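2-dehydro-3-deoxy-d-gluconate/2-dehydro-3-deoxy-phosphogluconate aldolase (Picrophilus torridus, PDB 4UXD) is an archaeal aldolase of the dihydrodipicolinate synthetase family, built on a parallel beta/alpha barrel and assembled from four chains. Local coordinates at residues I33-A46 with Y273-R287. Numbering follows the deposited sequence.
Sequences ITPLDAHGNIDYNA and YEYFYKKNNINGGYR
The loop after strand 27-31 runs beside the end of helix 270-279 and its exit, closing to 4.3 Å between the CA atoms of Gly40 and Arg287, and Gly285 N donates to Leu36 O at 2.8 Å. Two tyrosine hydroxyls of the helix, one turn apart, take backbone N-H groups of the loop: Thr34 N reaches Tyr273 OH at 3.0 Å, fairly straight at 163°, and Leu36 N reaches Tyr277 OH at 3.0 Å. Tyr277 OH in turn donates to a lone pair of Gly285 O, so one hydroxyl links loop 33-46, the helix and the chain leaving it, while Tyr273 OH also bonds Thr68 O. Ile33 lays CB over one face of the Tyr273 ring, offset toward the rim; with CG1 wedged between backbone N and carbonyl carbon (chi1 57°), CD1 extends to Phe276 CG at 3.5 Å. In this TIM-barrel protein the pairing joins the loop between the first strand and helix 44-56 to the C-terminal helical region. Leu36 CD1 rests 3.4 Å from Arg287 N. Arg287 then bends at chi3 (-63°) and grips Gly40 O side-on with NE and NH2, the oxygen lying nearly in the guanidinium plane; Glu78 adds a salt bridge to NH2. At the other end, Ile282, whose backbone N-H closes the Schellman motif ending helix 270-279 by bonding Tyr277 O, meets Ala46 CB through CD1 at 3.8 Å.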
ATOM      1  N   ILE A  33     -16.143  15.193 -19.469  1.00 23.54           N
ATOM      2  CA  ILE A  33     -16.428  13.834 -19.897  1.00 25.30           C
ATOM      3  C   ILE A  33     -16.423  13.815 -21.416  1.00 24.97           C
ATOM      4  O   ILE A  33     -16.623  14.841 -22.066  1.00 24.58           O
ATOM      5  CB  ILE A  33     -17.781  13.308 -19.383  1.00 25.93           C
ATOM      6  CG1 ILE A  33     -18.920  14.227 -19.838  1.00 29.27           C
ATOM      7  CG2 ILE A  33     -17.757  13.176 -17.864  1.00 22.50           C
ATOM      8  CD1 ILE A  33     -20.290  13.638 -19.635  1.00 26.92           C
ATOM      9  N   THR A  34     -16.197  12.643 -21.978  1.00 28.64           N
ATOM     10  CA  THR A  34     -16.373  12.430 -23.408  1.00 30.30           C
ATOM     11  C   THR A  34     -17.710  11.713 -23.665  1.00 30.14           C
ATOM     12  O   THR A  34     -17.764  10.483 -23.575  1.00 24.49           O
ATOM     13  CB  THR A  34     -15.216  11.600 -23.958  1.00 25.36           C
ATOM     14  OG1 THR A  34     -13.986  12.145 -23.480  1.00 23.84           O
ATOM     15  CG2 THR A  34     -15.224  11.580 -25.474  1.00 32.52           C
ATOM     16  N   PRO A  35     -18.790  12.466 -23.975  1.00 26.63           N
ATOM     17  CA  PRO A  35     -20.106  11.822 -24.112  1.00 27.98           C
ATOM     18  C   PRO A  35     -20.118  10.700 -25.153  1.00 28.81           C
ATOM     19  O   PRO A  35     -19.477  10.842 -26.197  1.00 29.17           O
ATOM     20  CB  PRO A  35     -21.022  12.975 -24.535  1.00 27.72           C
ATOM     21  CG  PRO A  35     -20.356  14.196 -24.030  1.00 30.46           C
ATOM     22  CD  PRO A  35     -18.881  13.919 -24.191  1.00 33.27           C
ATOM     23  N   LEU A  36     -20.813   9.603 -24.845  1.00 23.49           N
ATOM     24  CA  LEU A  36     -20.860   8.431 -25.717  1.00 29.49           C
ATOM     25  C   LEU A  36     -22.292   8.006 -26.079  1.00 34.22           C
ATOM     26  O   LEU A  36     -23.227   8.101 -25.269  1.00 30.24           O
ATOM     27  CB  LEU A  36     -20.147   7.240 -25.064  1.00 27.18           C
ATOM     28  CG  LEU A  36     -18.707   7.396 -24.561  1.00 28.51           C
ATOM     29  CD1 LEU A  36     -18.296   6.130 -23.792  1.00 23.04           C
ATOM     30  CD2 LEU A  36     -17.730   7.682 -25.710  1.00 27.61           C
ATOM     31  N   ASP A  37     -22.441   7.513 -27.303  1.00 34.20           N
ATOM     32  CA  ASP A  37     -23.713   6.983 -27.762  1.00 45.11           C
ATOM     33  C   ASP A  37     -23.952   5.596 -27.166  1.00 39.78           C
ATOM     34  O   ASP A  37     -23.128   5.087 -26.421  1.00 43.50           O
ATOM     35  CB  ASP A  37     -23.753   6.938 -29.297  1.00 40.99           C
ATOM     36  CG  ASP A  37     -22.686   6.021 -29.906  1.00 47.64           C
ATOM     37  OD1 ASP A  37     -22.351   4.968 -29.326  1.00 41.34           O
ATOM     38  OD2 ASP A  37     -22.190   6.352 -31.002  1.00 47.82           O
ATOM     39  N   ALA A  38     -25.071   4.979 -27.517  1.00 42.42           N
ATOM     40  CA  ALA A  38     -25.366   3.618 -27.081  1.00 50.83           C
ATOM     41  C   ALA A  38     -24.325   2.580 -27.548  1.00 47.32           C
ATOM     42  O   ALA A  38     -24.342   1.449 -27.077  1.00 38.63           O
ATOM     43  CB  ALA A  38     -26.756   3.215 -27.567  1.00 53.71           C
ATOM     44  N   HIS A  39     -23.417   2.962 -28.448  1.00 45.88           N
ATOM     45  CA  HIS A  39     -22.366   2.044 -28.917  1.00 53.48           C
ATOM     46  C   HIS A  39     -20.953   2.397 -28.395  1.00 48.04           C
ATOM     47  O   HIS A  39     -19.950   1.878 -28.889  1.00 34.22           O
ATOM     48  CB  HIS A  39     -22.371   2.003 -30.448  1.00 58.50           C
ATOM     49  CG  HIS A  39     -23.714   1.677 -31.026  1.00 75.68           C
ATOM     50  ND1 HIS A  39     -24.236   2.326 -32.126  1.00 65.62           N
ATOM     51  CD2 HIS A  39     -24.655   0.781 -30.635  1.00 49.11           C
ATOM     52  CE1 HIS A  39     -25.437   1.841 -32.391  1.00 65.90           C
ATOM     53  NE2 HIS A  39     -25.713   0.905 -31.498  1.00 56.22           N
ATOM     54  N   GLY A  40     -20.879   3.256 -27.381  1.00 42.22           N
ATOM     55  CA  GLY A  40     -19.608   3.621 -26.778  1.00 39.64           C
ATOM     56  C   GLY A  40     -18.623   4.344 -27.692  1.00 35.40           C
ATOM     57  O   GLY A  40     -17.414   4.263 -27.476  1.00 37.43           O
ATOM     58  N   ASN A  41     -19.133   5.029 -28.715  1.00 32.76           N
ATOM     59  CA  ASN A  41     -18.323   5.917 -29.544  1.00 31.40           C
ATOM     60  C   ASN A  41     -18.716   7.354 -29.260  1.00 28.07           C
ATOM     61  O   ASN A  41     -19.800   7.603 -28.745  1.00 23.26           O
ATOM     62  CB  ASN A  41     -18.501   5.613 -31.031  1.00 35.15           C
ATOM     63  CG  ASN A  41     -18.310   4.150 -31.356  1.00 39.51           C
ATOM     64  OD1 ASN A  41     -19.167   3.530 -31.986  1.00 53.21           O
ATOM     65  ND2 ASN A  41     -17.194   3.587 -30.924  1.00 42.00           N
ATOM     66  N   ILE A  42     -17.850   8.303 -29.613  1.00 25.08           N
ATOM     67  CA  ILE A  42     -18.065   9.680 -29.213  1.00 24.98           C
ATOM     68  C   ILE A  42     -19.307  10.266 -29.886  1.00 35.35           C
ATOM     69  O   ILE A  42     -19.435  10.266 -31.113  1.00 27.22           O
ATOM     70  CB  ILE A  42     -16.847  10.555 -29.522  1.00 26.17           C
ATOM     71  CG1 ILE A  42     -15.626  10.002 -28.795  1.00 28.49           C
ATOM     72  CG2 ILE A  42     -17.113  12.013 -29.100  1.00 36.64           C
ATOM     73  CD1 ILE A  42     -14.366  10.831 -28.939  1.00 26.01           C
ATOM     74  N   ASP A  43     -20.212  10.754 -29.042  1.00 32.43           N
ATOM     75  CA  ASP A  43     -21.448  11.397 -29.454  1.00 35.27           C
ATOM     76  C   ASP A  43     -21.229  12.905 -29.532  1.00 33.46           C
ATOM     77  O   ASP A  43     -21.313  13.605 -28.524  1.00 33.02           O
ATOM     78  CB  ASP A  43     -22.571  11.043 -28.468  1.00 43.41           C
ATOM     79  CG  ASP A  43     -23.894  11.721 -28.797  1.00 40.35           C
ATOM     80  OD1 ASP A  43     -23.985  12.421 -29.821  1.00 45.78           O
ATOM     81  OD2 ASP A  43     -24.850  11.539 -28.020  1.00 35.67           O
ATOM     82  N   TYR A  44     -20.956  13.398 -30.738  1.00 35.24           N
ATOM     83  CA  TYR A  44     -20.540  14.784 -30.919  1.00 37.05           C
ATOM     84  C   TYR A  44     -21.689  15.763 -30.747  1.00 29.24           C
ATOM     85  O   TYR A  44     -21.480  16.928 -30.439  1.00 30.15           O
ATOM     86  CB  TYR A  44     -19.878  14.956 -32.291  1.00 40.61           C
ATOM     87  CG  TYR A  44     -18.463  14.417 -32.297  1.00 37.68           C
ATOM     88  CD1 TYR A  44     -17.436  15.134 -31.713  1.00 32.58           C
ATOM     89  CD2 TYR A  44     -18.167  13.182 -32.848  1.00 30.60           C
ATOM     90  CE1 TYR A  44     -16.151  14.647 -31.699  1.00 36.24           C
ATOM     91  CE2 TYR A  44     -16.888  12.684 -32.830  1.00 28.62           C
ATOM     92  CZ  TYR A  44     -15.878  13.427 -32.256  1.00 34.00           C
ATOM     93  OH  TYR A  44     -14.584  12.958 -32.235  1.00 38.07           O
ATOM     94  N   ASN A  45     -22.909  15.285 -30.908  1.00 33.35           N
ATOM     95  CA  ASN A  45     -24.055  16.116 -30.593  1.00 40.73           C
ATOM     96  C   ASN A  45     -24.168  16.361 -29.078  1.00 35.53           C
ATOM     97  O   ASN A  45     -24.394  17.498 -28.639  1.00 25.93           O
ATOM     98  CB  ASN A  45     -25.337  15.483 -31.126  1.00 47.04           C
ATOM     99  CG  ASN A  45     -26.485  16.465 -31.172  1.00 44.50           C
ATOM    100  OD1 ASN A  45     -26.306  17.636 -31.521  1.00 44.85           O
ATOM    101  ND2 ASN A  45     -27.665  16.003 -30.792  1.00 38.91           N
ATOM    102  N   ALA A  46     -24.014  15.306 -28.278  1.00 34.79           N
ATOM    103  CA  ALA A  46     -24.022  15.465 -26.815  1.00 36.63           C
ATOM    104  C   ALA A  46     -22.831  16.307 -26.337  1.00 36.80           C
ATOM    105  O   ALA A  46     -22.970  17.119 -25.423  1.00 38.09           O
ATOM    106  CB  ALA A  46     -24.020  14.119 -26.128  1.00 37.82           C
ATOM    107  N   TYR A 273     -20.946  10.079 -15.957  1.00 31.85           N
ATOM    108  CA  TYR A 273     -21.549   9.905 -17.253  1.00 38.51           C
ATOM    109  C   TYR A 273     -23.062   9.739 -17.094  1.00 36.00           C
ATOM    110  O   TYR A 273     -23.825  10.453 -17.738  1.00 36.66           O
ATOM    111  CB  TYR A 273     -20.889   8.724 -17.991  1.00 33.24           C
ATOM    112  CG  TYR A 273     -19.542   9.122 -18.579  1.00 27.99           C
ATOM    113  CD1 TYR A 273     -18.419   9.268 -17.776  1.00 27.48           C
ATOM    114  CD2 TYR A 273     -19.408   9.391 -19.928  1.00 34.51           C
ATOM    115  CE1 TYR A 273     -17.198   9.659 -18.304  1.00 28.29           C
ATOM    116  CE2 TYR A 273     -18.195   9.786 -20.466  1.00 30.15           C
ATOM    117  CZ  TYR A 273     -17.093   9.919 -19.653  1.00 28.73           C
ATOM    118  OH  TYR A 273     -15.883  10.306 -20.194  1.00 20.39           O
ATOM    119  N   GLU A 274     -23.500   8.843 -16.219  1.00 30.88           N
ATOM    120  CA  GLU A 274     -24.929   8.685 -16.001  1.00 43.23           C
ATOM    121  C   GLU A 274     -25.555  10.023 -15.604  1.00 49.71           C
ATOM    122  O   GLU A 274     -26.606  10.416 -16.119  1.00 47.08           O
ATOM    123  CB  GLU A 274     -25.202   7.638 -14.923  1.00 41.83           C
ATOM    124  CG  GLU A 274     -26.673   7.312 -14.745  1.00 57.62           C
ATOM    125  CD  GLU A 274     -26.903   6.077 -13.881  1.00 85.73           C
ATOM    126  OE1 GLU A 274     -25.920   5.352 -13.616  1.00 76.40           O
ATOM    127  OE2 GLU A 274     -28.061   5.836 -13.461  1.00 87.88           O
ATOM    128  N   TYR A 275     -24.886  10.734 -14.705  1.00 45.32           N
ATOM    129  CA  TYR A 275     -25.445  11.943 -14.137  1.00 37.02           C
ATOM    130  C   TYR A 275     -25.651  12.955 -15.241  1.00 39.21           C
ATOM    131  O   TYR A 275     -26.642  13.682 -15.254  1.00 44.03           O
ATOM    132  CB  TYR A 275     -24.534  12.499 -13.045  1.00 45.67           C
ATOM    133  CG  TYR A 275     -25.238  13.371 -12.036  1.00 51.18           C
ATOM    134  CD1 TYR A 275     -25.743  14.614 -12.396  1.00 59.67           C
ATOM    135  CD2 TYR A 275     -25.389  12.961 -10.720  1.00 51.77           C
ATOM    136  CE1 TYR A 275     -26.387  15.420 -11.473  1.00 69.29           C
ATOM    137  CE2 TYR A 275     -26.031  13.760  -9.791  1.00 61.33           C
ATOM    138  CZ  TYR A 275     -26.527  14.991 -10.170  1.00 70.46           C
ATOM    139  OH  TYR A 275     -27.169  15.793  -9.248  1.00 62.77           O
ATOM    140  N   PHE A 276     -24.715  12.984 -16.179  1.00 44.38           N
ATOM    141  CA  PHE A 276     -24.822  13.871 -17.324  1.00 40.44           C
ATOM    142  C   PHE A 276     -25.922  13.412 -18.287  1.00 40.12           C
ATOM    143  O   PHE A 276     -26.619  14.225 -18.894  1.00 41.48           O
ATOM    144  CB  PHE A 276     -23.496  13.949 -18.071  1.00 28.69           C
ATOM    145  CG  PHE A 276     -23.585  14.734 -19.338  1.00 42.88           C
ATOM    146  CD1 PHE A 276     -23.544  16.118 -19.309  1.00 35.54           C
ATOM    147  CD2 PHE A 276     -23.748  14.089 -20.564  1.00 41.83           C
ATOM    148  CE1 PHE A 276     -23.639  16.850 -20.485  1.00 43.18           C
ATOM    149  CE2 PHE A 276     -23.846  14.820 -21.739  1.00 34.37           C
ATOM    150  CZ  PHE A 276     -23.795  16.197 -21.700  1.00 33.91           C
ATOM    151  N   TYR A 277     -26.063  12.104 -18.429  1.00 28.23           N
ATOM    152  CA  TYR A 277     -26.993  11.547 -19.381  1.00 40.41           C
ATOM    153  C   TYR A 277     -28.428  11.797 -18.930  1.00 46.42           C
ATOM    154  O   TYR A 277     -29.271  12.232 -19.717  1.00 51.12           O
ATOM    155  CB  TYR A 277     -26.742  10.049 -19.558  1.00 35.90           C
ATOM    156  CG  TYR A 277     -25.461   9.689 -20.286  1.00 35.52           C
ATOM    157  CD1 TYR A 277     -24.860  10.568 -21.173  1.00 40.39           C
ATOM    158  CD2 TYR A 277     -24.857   8.457 -20.083  1.00 33.24           C
ATOM    159  CE1 TYR A 277     -23.698  10.230 -21.837  1.00 39.45           C
ATOM    160  CE2 TYR A 277     -23.705   8.111 -20.740  1.00 32.12           C
ATOM    161  CZ  TYR A 277     -23.123   9.000 -21.614  1.00 37.57           C
ATOM    162  OH  TYR A 277     -21.963   8.642 -22.274  1.00 38.04           O
ATOM    163  N   LYS A 278     -28.692  11.519 -17.660  1.00 38.12           N
ATOM    164  CA  LYS A 278     -30.018  11.677 -17.095  1.00 42.79           C
ATOM    165  C   LYS A 278     -30.451  13.139 -17.089  1.00 47.34           C
ATOM    166  O   LYS A 278     -31.619  13.450 -17.337  1.00 45.06           O
ATOM    167  CB  LYS A 278     -30.061  11.112 -15.670  1.00 50.13           C
ATOM    168  CG  LYS A 278     -30.139   9.582 -15.594  1.00 55.04           C
ATOM    169  CD  LYS A 278     -30.464   9.110 -14.176  1.00 81.84           C
ATOM    170  CE  LYS A 278     -30.809   7.616 -14.111  1.00 93.25           C
ATOM    171  NZ  LYS A 278     -32.178   7.289 -14.630  1.00 71.13           N
ATOM    172  N   LYS A 279     -29.505  14.031 -16.813  1.00 43.10           N
ATOM    173  CA  LYS A 279     -29.813  15.439 -16.653  1.00 40.90           C
ATOM    174  C   LYS A 279     -30.287  16.052 -17.962  1.00 50.85           C
ATOM    175  O   LYS A 279     -31.241  16.830 -17.989  1.00 55.38           O
ATOM    176  CB  LYS A 279     -28.597  16.208 -16.136  1.00 43.09           C
ATOM    177  CG  LYS A 279     -28.675  17.692 -16.448  1.00 42.53           C
ATOM    178  CD  LYS A 279     -27.971  18.562 -15.446  1.00 36.50           C
ATOM    179  CE  LYS A 279     -28.779  19.831 -15.206  1.00 53.51           C
ATOM    180  NZ  LYS A 279     -27.932  21.042 -15.096  1.00 63.26           N
ATOM    181  N   ASN A 280     -29.590  15.723 -19.040  1.00 55.77           N
ATOM    182  CA  ASN A 280     -29.953  16.201 -20.363  1.00 51.69           C
ATOM    183  C   ASN A 280     -30.849  15.195 -21.088  1.00 56.83           C
ATOM    184  O   ASN A 280     -31.074  15.319 -22.292  1.00 55.50           O
ATOM    185  CB  ASN A 280     -28.696  16.477 -21.183  1.00 46.91           C
ATOM    186  CG  ASN A 280     -27.676  17.306 -20.430  1.00 50.08           C
ATOM    187  OD1 ASN A 280     -27.735  18.536 -20.433  1.00 58.49           O
ATOM    188  ND2 ASN A 280     -26.725  16.634 -19.785  1.00 45.61           N
ATOM    189  N   ASN A 281     -31.357  14.207 -20.347  1.00 50.35           N
ATOM    190  CA  ASN A 281     -32.203  13.153 -20.907  1.00 51.84           C
ATOM    191  C   ASN A 281     -31.591  12.524 -22.166  1.00 59.28           C
ATOM    192  O   ASN A 281     -32.284  12.262 -23.147  1.00 58.52           O
ATOM    193  CB  ASN A 281     -33.601  13.704 -21.225  1.00 50.98           C
ATOM    194  CG  ASN A 281     -34.583  12.613 -21.649  1.00 53.78           C
ATOM    195  OD1 ASN A 281     -34.602  11.521 -21.076  1.00 49.65           O
ATOM    196  ND2 ASN A 281     -35.386  12.898 -22.674  1.00 45.99           N
ATOM    197  N   ILE A 282     -30.285  12.294 -22.143  1.00 53.20           N
ATOM    198  CA  ILE A 282     -29.620  11.684 -23.285  1.00 48.84           C
ATOM    199  C   ILE A 282     -29.460  10.192 -23.062  1.00 48.43           C
ATOM    200  O   ILE A 282     -29.228   9.735 -21.945  1.00 50.10           O
ATOM    201  CB  ILE A 282     -28.250  12.327 -23.544  1.00 49.50           C
ATOM    202  CG1 ILE A 282     -28.447  13.783 -23.962  1.00 40.70           C
ATOM    203  CG2 ILE A 282     -27.481  11.562 -24.626  1.00 46.73           C
ATOM    204  CD1 ILE A 282     -27.166  14.561 -24.103  1.00 42.66           C
ATOM    205  N   ASN A 283     -29.592   9.442 -24.147  1.00 53.07           N
ATOM    206  CA  ASN A 283     -29.395   8.004 -24.137  1.00 60.69           C
ATOM    207  C   ASN A 283     -27.928   7.685 -24.422  1.00 61.93           C
ATOM    208  O   ASN A 283     -27.548   7.406 -25.563  1.00 62.47           O
ATOM    209  CB  ASN A 283     -30.311   7.350 -25.174  1.00 71.49           C
ATOM    210  CG  ASN A 283     -30.263   5.848 -25.127  1.00 56.60           C
ATOM    211  OD1 ASN A 283     -29.893   5.261 -24.113  1.00 64.43           O
ATOM    212  ND2 ASN A 283     -30.641   5.211 -26.230  1.00 53.67           N
ATOM    213  N   GLY A 284     -27.106   7.743 -23.378  1.00 52.57           N
ATOM    214  CA  GLY A 284     -25.669   7.650 -23.538  1.00 45.77           C
ATOM    215  C   GLY A 284     -25.092   6.320 -23.104  1.00 41.80           C
ATOM    216  O   GLY A 284     -25.693   5.602 -22.309  1.00 48.11           O
ATOM    217  N   GLY A 285     -23.910   5.999 -23.618  1.00 37.00           N
ATOM    218  CA  GLY A 285     -23.323   4.695 -23.392  1.00 35.83           C
ATOM    219  C   GLY A 285     -21.949   4.679 -22.753  1.00 38.24           C
ATOM    220  O   GLY A 285     -21.442   5.692 -22.273  1.00 31.77           O
ATOM    221  N   TYR A 286     -21.358   3.490 -22.751  1.00 30.15           N
ATOM    222  CA  TYR A 286     -20.174   3.216 -21.979  1.00 27.50           C
ATOM    223  C   TYR A 286     -19.233   2.289 -22.734  1.00 34.53           C
ATOM    224  O   TYR A 286     -19.557   1.124 -22.939  1.00 36.29           O
ATOM    225  CB  TYR A 286     -20.564   2.580 -20.643  1.00 29.13           C
ATOM    226  CG  TYR A 286     -21.511   3.416 -19.823  1.00 35.94           C
ATOM    227  CD1 TYR A 286     -22.868   3.437 -20.108  1.00 34.89           C
ATOM    228  CD2 TYR A 286     -21.053   4.178 -18.759  1.00 29.66           C
ATOM    229  CE1 TYR A 286     -23.738   4.199 -19.374  1.00 37.96           C
ATOM    230  CE2 TYR A 286     -21.918   4.950 -18.018  1.00 38.00           C
ATOM    231  CZ  TYR A 286     -23.265   4.951 -18.328  1.00 40.81           C
ATOM    232  OH  TYR A 286     -24.153   5.697 -17.596  1.00 38.01           O
ATOM    233  N   ARG A 287     -18.074   2.802 -23.140  1.00 31.09           N
ATOM    234  CA  ARG A 287     -17.032   1.960 -23.712  1.00 28.06           C
ATOM    235  C   ARG A 287     -16.384   1.145 -22.595  1.00 35.43           C
ATOM    236  O   ARG A 287     -15.814   1.724 -21.661  1.00 33.97           O
ATOM    237  CB  ARG A 287     -15.970   2.797 -24.436  1.00 25.86           C
ATOM    238  CG  ARG A 287     -14.856   1.960 -25.093  1.00 30.35           C
ATOM    239  CD  ARG A 287     -13.886   2.799 -25.944  1.00 25.09           C
ATOM    240  NE  ARG A 287     -14.548   3.440 -27.083  1.00 33.28           N
ATOM    241  CZ  ARG A 287     -13.913   4.027 -28.094  1.00 30.63           C
ATOM    242  NH1 ARG A 287     -12.588   4.057 -28.135  1.00 24.58           N
ATOM    243  NH2 ARG A 287     -14.606   4.582 -29.075  1.00 29.38           N
TER